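Local coordinates for protein Cif (Cell cycle inhibiting factor) (Escherichia coli, PDB 3EFY) that deamidates a glutamine side chain of host NEDD8, which shuts down cullin-RING ubiquitin ligases and blocks the host cell cycle, at residues 95-106 / 134-145. Sequence-based numbering, arbitrary orientation.
Sequences RKLRFEDWMTHK and ATLFDIDGNVKM
The backbones of R95 and M145 approach to 6.5 Å between CA atoms, and those of K106 and I139 to 6.1 Å; one end of 95-106 thus lies beside the 3-10 segment 143-145, the other beside the turn that follows helix 130-137. R95 grips D138 side-on. Its NE lies 2.8 Å from D138 OD1 and its NH2 bonds D138 OD2, each on a syn lone pair, with the two flat groups nearly coplanar. R95 NH2 also bonds D140 OD2, 2.9 Å away, from above that carboxylate plane. M145 CG covers one guanidinium face and I139 CG2 the opposite one. D138 to G141 form a type I beta turn, and D138 OD2 accepts from the backbone N of D140 in an Asx turn and from N142 N. This junction belongs to the papain-like Cif domain and borders its active site: L97 and W102 pack on Q86, probably an active-site residue, whose NE2 bonds F137 O. K106 runs extended beyond CG, and its NZ donates to D138 O (2.8 Å) and to T135 O. I139 is extended at chi1 (-162°) and chi2, and its CD1 packs on L97 CD1, 3.9 Å away. The far rim of the W102 indole packs against L136 O and F137 O.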
# COMPACT_ATOMS: atom_id res chain seq x y z
N ARG A 95 18.07 19.18 4.84
CA ARG A 95 18.79 18.55 3.77
C ARG A 95 18.19 17.24 3.28
O ARG A 95 17.28 16.66 3.94
CB ARG A 95 20.25 18.34 4.19
CG ARG A 95 20.44 17.33 5.28
CD ARG A 95 21.91 17.02 5.47
NE ARG A 95 22.20 16.69 6.84
CZ ARG A 95 23.25 16.00 7.25
NH1 ARG A 95 24.18 15.57 6.37
NH2 ARG A 95 23.41 15.76 8.55
N LYS A 96 18.65 16.76 2.12
CA LYS A 96 18.19 15.48 1.56
C LYS A 96 18.37 14.34 2.53
O LYS A 96 19.43 14.21 3.16
CB LYS A 96 18.94 15.08 0.26
CG LYS A 96 18.36 13.84 -0.41
CD LYS A 96 18.94 13.51 -1.80
CE LYS A 96 18.53 12.10 -2.27
NZ LYS A 96 17.07 12.02 -2.60
N LEU A 97 17.32 13.53 2.66
CA LEU A 97 17.26 12.39 3.57
C LEU A 97 16.44 11.24 3.01
O LEU A 97 15.23 11.39 2.78
CB LEU A 97 16.65 12.87 4.89
CG LEU A 97 16.37 11.85 5.98
CD1 LEU A 97 17.70 11.27 6.57
CD2 LEU A 97 15.61 12.57 7.11
N ARG A 98 17.07 10.10 2.76
CA ARG A 98 16.36 8.92 2.30
C ARG A 98 15.61 8.29 3.45
O ARG A 98 16.15 8.21 4.58
CB ARG A 98 17.29 7.91 1.65
CG ARG A 98 17.99 8.50 0.41
CD ARG A 98 19.04 7.53 -0.15
NE ARG A 98 18.41 6.25 -0.42
CZ ARG A 98 18.60 5.13 0.28
NH1 ARG A 98 19.45 5.08 1.31
NH2 ARG A 98 17.91 4.04 -0.07
N PHE A 99 14.40 7.82 3.20
CA PHE A 99 13.62 7.12 4.23
C PHE A 99 14.46 6.00 4.85
O PHE A 99 14.53 5.89 6.06
CB PHE A 99 12.33 6.52 3.62
CG PHE A 99 11.43 5.84 4.60
CD1 PHE A 99 10.69 6.57 5.53
CD2 PHE A 99 11.21 4.46 4.53
CE1 PHE A 99 9.83 5.95 6.36
CE2 PHE A 99 10.34 3.84 5.40
CZ PHE A 99 9.64 4.60 6.33
N GLU A 100 15.12 5.21 4.00
CA GLU A 100 15.95 4.08 4.49
C GLU A 100 16.98 4.51 5.54
O GLU A 100 17.13 3.88 6.59
CB GLU A 100 16.64 3.39 3.30
CG GLU A 100 17.52 2.26 3.69
CD GLU A 100 18.08 1.51 2.50
OE1 GLU A 100 18.09 2.04 1.37
OE2 GLU A 100 18.52 0.38 2.73
N ASP A 101 17.65 5.62 5.27
CA ASP A 101 18.70 6.13 6.14
C ASP A 101 18.14 6.65 7.46
O ASP A 101 18.63 6.29 8.53
CB ASP A 101 19.50 7.18 5.42
CG ASP A 101 20.25 6.62 4.22
OD1 ASP A 101 20.62 5.40 4.23
OD2 ASP A 101 20.42 7.38 3.23
N TRP A 102 17.06 7.45 7.39
CA TRP A 102 16.41 7.94 8.58
C TRP A 102 15.96 6.76 9.47
O TRP A 102 16.16 6.76 10.71
CB TRP A 102 15.22 8.84 8.20
CG TRP A 102 14.49 9.38 9.38
CD1 TRP A 102 13.27 8.92 9.86
CD2 TRP A 102 14.92 10.39 10.30
NE1 TRP A 102 12.92 9.64 10.97
CE2 TRP A 102 13.91 10.53 11.28
CE3 TRP A 102 16.06 11.20 10.41
CZ2 TRP A 102 14.03 11.45 12.33
CZ3 TRP A 102 16.14 12.13 11.41
CH2 TRP A 102 15.13 12.27 12.37
N MET A 103 15.31 5.77 8.86
CA MET A 103 14.62 4.73 9.62
C MET A 103 15.59 3.74 10.27
O MET A 103 15.26 3.14 11.33
CB MET A 103 13.60 3.99 8.78
CG MET A 103 12.48 4.92 8.27
SD MET A 103 11.43 5.53 9.63
CE MET A 103 10.48 4.09 9.93
N THR A 104 16.76 3.62 9.66
CA THR A 104 17.79 2.67 10.15
C THR A 104 18.79 3.33 11.11
O THR A 104 19.76 2.67 11.56
CB THR A 104 18.48 1.92 8.95
OG1 THR A 104 19.14 2.81 8.06
CG2 THR A 104 17.46 1.07 8.17
N HIS A 105 18.60 4.61 11.40
CA HIS A 105 19.45 5.35 12.27
C HIS A 105 18.52 6.09 13.26
O HIS A 105 17.96 5.47 14.14
CB HIS A 105 20.48 6.20 11.46
CG HIS A 105 21.37 5.35 10.59
ND1 HIS A 105 21.03 5.03 9.29
CD2 HIS A 105 22.49 4.63 10.86
CE1 HIS A 105 21.94 4.21 8.78
NE2 HIS A 105 22.84 3.95 9.72
N LYS A 106 18.32 7.35 13.11
CA LYS A 106 17.69 8.14 14.14
C LYS A 106 16.24 7.78 14.51
O LYS A 106 15.84 7.90 15.66
CB LYS A 106 17.81 9.59 13.74
CG LYS A 106 17.45 10.57 14.81
CD LYS A 106 18.14 11.87 14.58
CE LYS A 106 17.60 12.98 15.44
NZ LYS A 106 18.45 14.21 15.33
N ALA A 134 17.09 21.13 14.02
CA ALA A 134 18.10 20.09 13.80
C ALA A 134 17.95 18.89 14.68
O ALA A 134 18.13 17.75 14.24
CB ALA A 134 19.51 20.65 13.96
N THR A 135 17.63 19.12 15.95
CA THR A 135 17.45 18.02 16.91
C THR A 135 16.32 17.08 16.50
O THR A 135 16.44 15.88 16.59
CB THR A 135 17.22 18.52 18.31
OG1 THR A 135 18.44 19.15 18.77
CG2 THR A 135 16.90 17.39 19.26
N LEU A 136 15.26 17.65 15.95
CA LEU A 136 14.10 16.86 15.53
C LEU A 136 14.27 16.21 14.15
O LEU A 136 13.88 15.05 13.96
CB LEU A 136 12.84 17.72 15.54
CG LEU A 136 12.34 18.10 16.94
CD1 LEU A 136 11.30 19.24 16.90
CD2 LEU A 136 11.79 16.81 17.65
N PHE A 137 14.83 16.96 13.18
CA PHE A 137 14.68 16.57 11.78
C PHE A 137 15.97 16.16 11.07
O PHE A 137 15.91 15.46 10.06
CB PHE A 137 14.02 17.69 10.98
CG PHE A 137 12.60 18.02 11.41
CD1 PHE A 137 11.56 17.20 11.03
CD2 PHE A 137 12.33 19.13 12.18
CE1 PHE A 137 10.25 17.47 11.47
CE2 PHE A 137 11.05 19.41 12.59
CZ PHE A 137 10.01 18.56 12.24
N ASP A 138 17.13 16.61 11.58
CA ASP A 138 18.41 16.28 10.93
C ASP A 138 18.99 14.94 11.42
O ASP A 138 19.03 14.67 12.61
CB ASP A 138 19.40 17.43 11.09
CG ASP A 138 20.63 17.23 10.18
OD1 ASP A 138 20.52 17.43 8.96
OD2 ASP A 138 21.64 16.72 10.69
N ILE A 139 19.45 14.11 10.51
CA ILE A 139 19.91 12.77 10.84
C ILE A 139 21.09 12.78 11.85
O ILE A 139 21.24 11.87 12.65
CB ILE A 139 20.25 11.96 9.57
CG1 ILE A 139 20.29 10.46 9.90
CG2 ILE A 139 21.51 12.53 8.88
CD1 ILE A 139 20.39 9.50 8.74
N ASP A 140 21.88 13.84 11.76
CA ASP A 140 23.03 14.05 12.64
C ASP A 140 22.79 15.11 13.72
O ASP A 140 23.70 15.42 14.52
CB ASP A 140 24.26 14.47 11.81
CG ASP A 140 24.73 13.41 10.85
OD1 ASP A 140 24.66 12.20 11.17
OD2 ASP A 140 25.21 13.81 9.74
N GLY A 141 21.62 15.72 13.75
CA GLY A 141 21.35 16.86 14.60
C GLY A 141 22.21 18.08 14.32
O GLY A 141 22.51 18.85 15.24
N ASN A 142 22.59 18.26 13.06
CA ASN A 142 23.61 19.25 12.70
C ASN A 142 23.01 20.54 12.18
O ASN A 142 22.51 20.60 11.05
CB ASN A 142 24.57 18.62 11.69
CG ASN A 142 25.77 19.54 11.38
OD1 ASN A 142 25.79 20.69 11.80
ND2 ASN A 142 26.75 19.01 10.66
N VAL A 143 23.04 21.59 13.00
CA VAL A 143 22.44 22.86 12.66
C VAL A 143 23.10 23.50 11.41
O VAL A 143 22.44 24.20 10.65
CB VAL A 143 22.46 23.82 13.87
CG1 VAL A 143 23.89 24.25 14.20
CG2 VAL A 143 21.64 25.06 13.60
N LYS A 144 24.38 23.20 11.18
CA LYS A 144 25.08 23.76 10.01
C LYS A 144 24.55 23.23 8.70
O LYS A 144 24.84 23.83 7.65
CB LYS A 144 26.58 23.51 10.08
CG LYS A 144 27.21 24.16 11.29
CD LYS A 144 28.70 23.99 11.27
CE LYS A 144 29.33 24.67 12.48
NZ LYS A 144 30.76 24.20 12.64
N MET A 145 23.80 22.13 8.71
CA MET A 145 23.23 21.60 7.47
C MET A 145 21.90 22.23 7.09
O MET A 145 21.39 21.95 5.99
CB MET A 145 23.08 20.08 7.53
CG MET A 145 24.35 19.28 7.69
SD MET A 145 25.28 19.50 6.16
CE MET A 145 26.51 20.63 6.76
O HOH W 1 18.28 18.42 7.70
O HOH W 2 25.76 13.01 7.44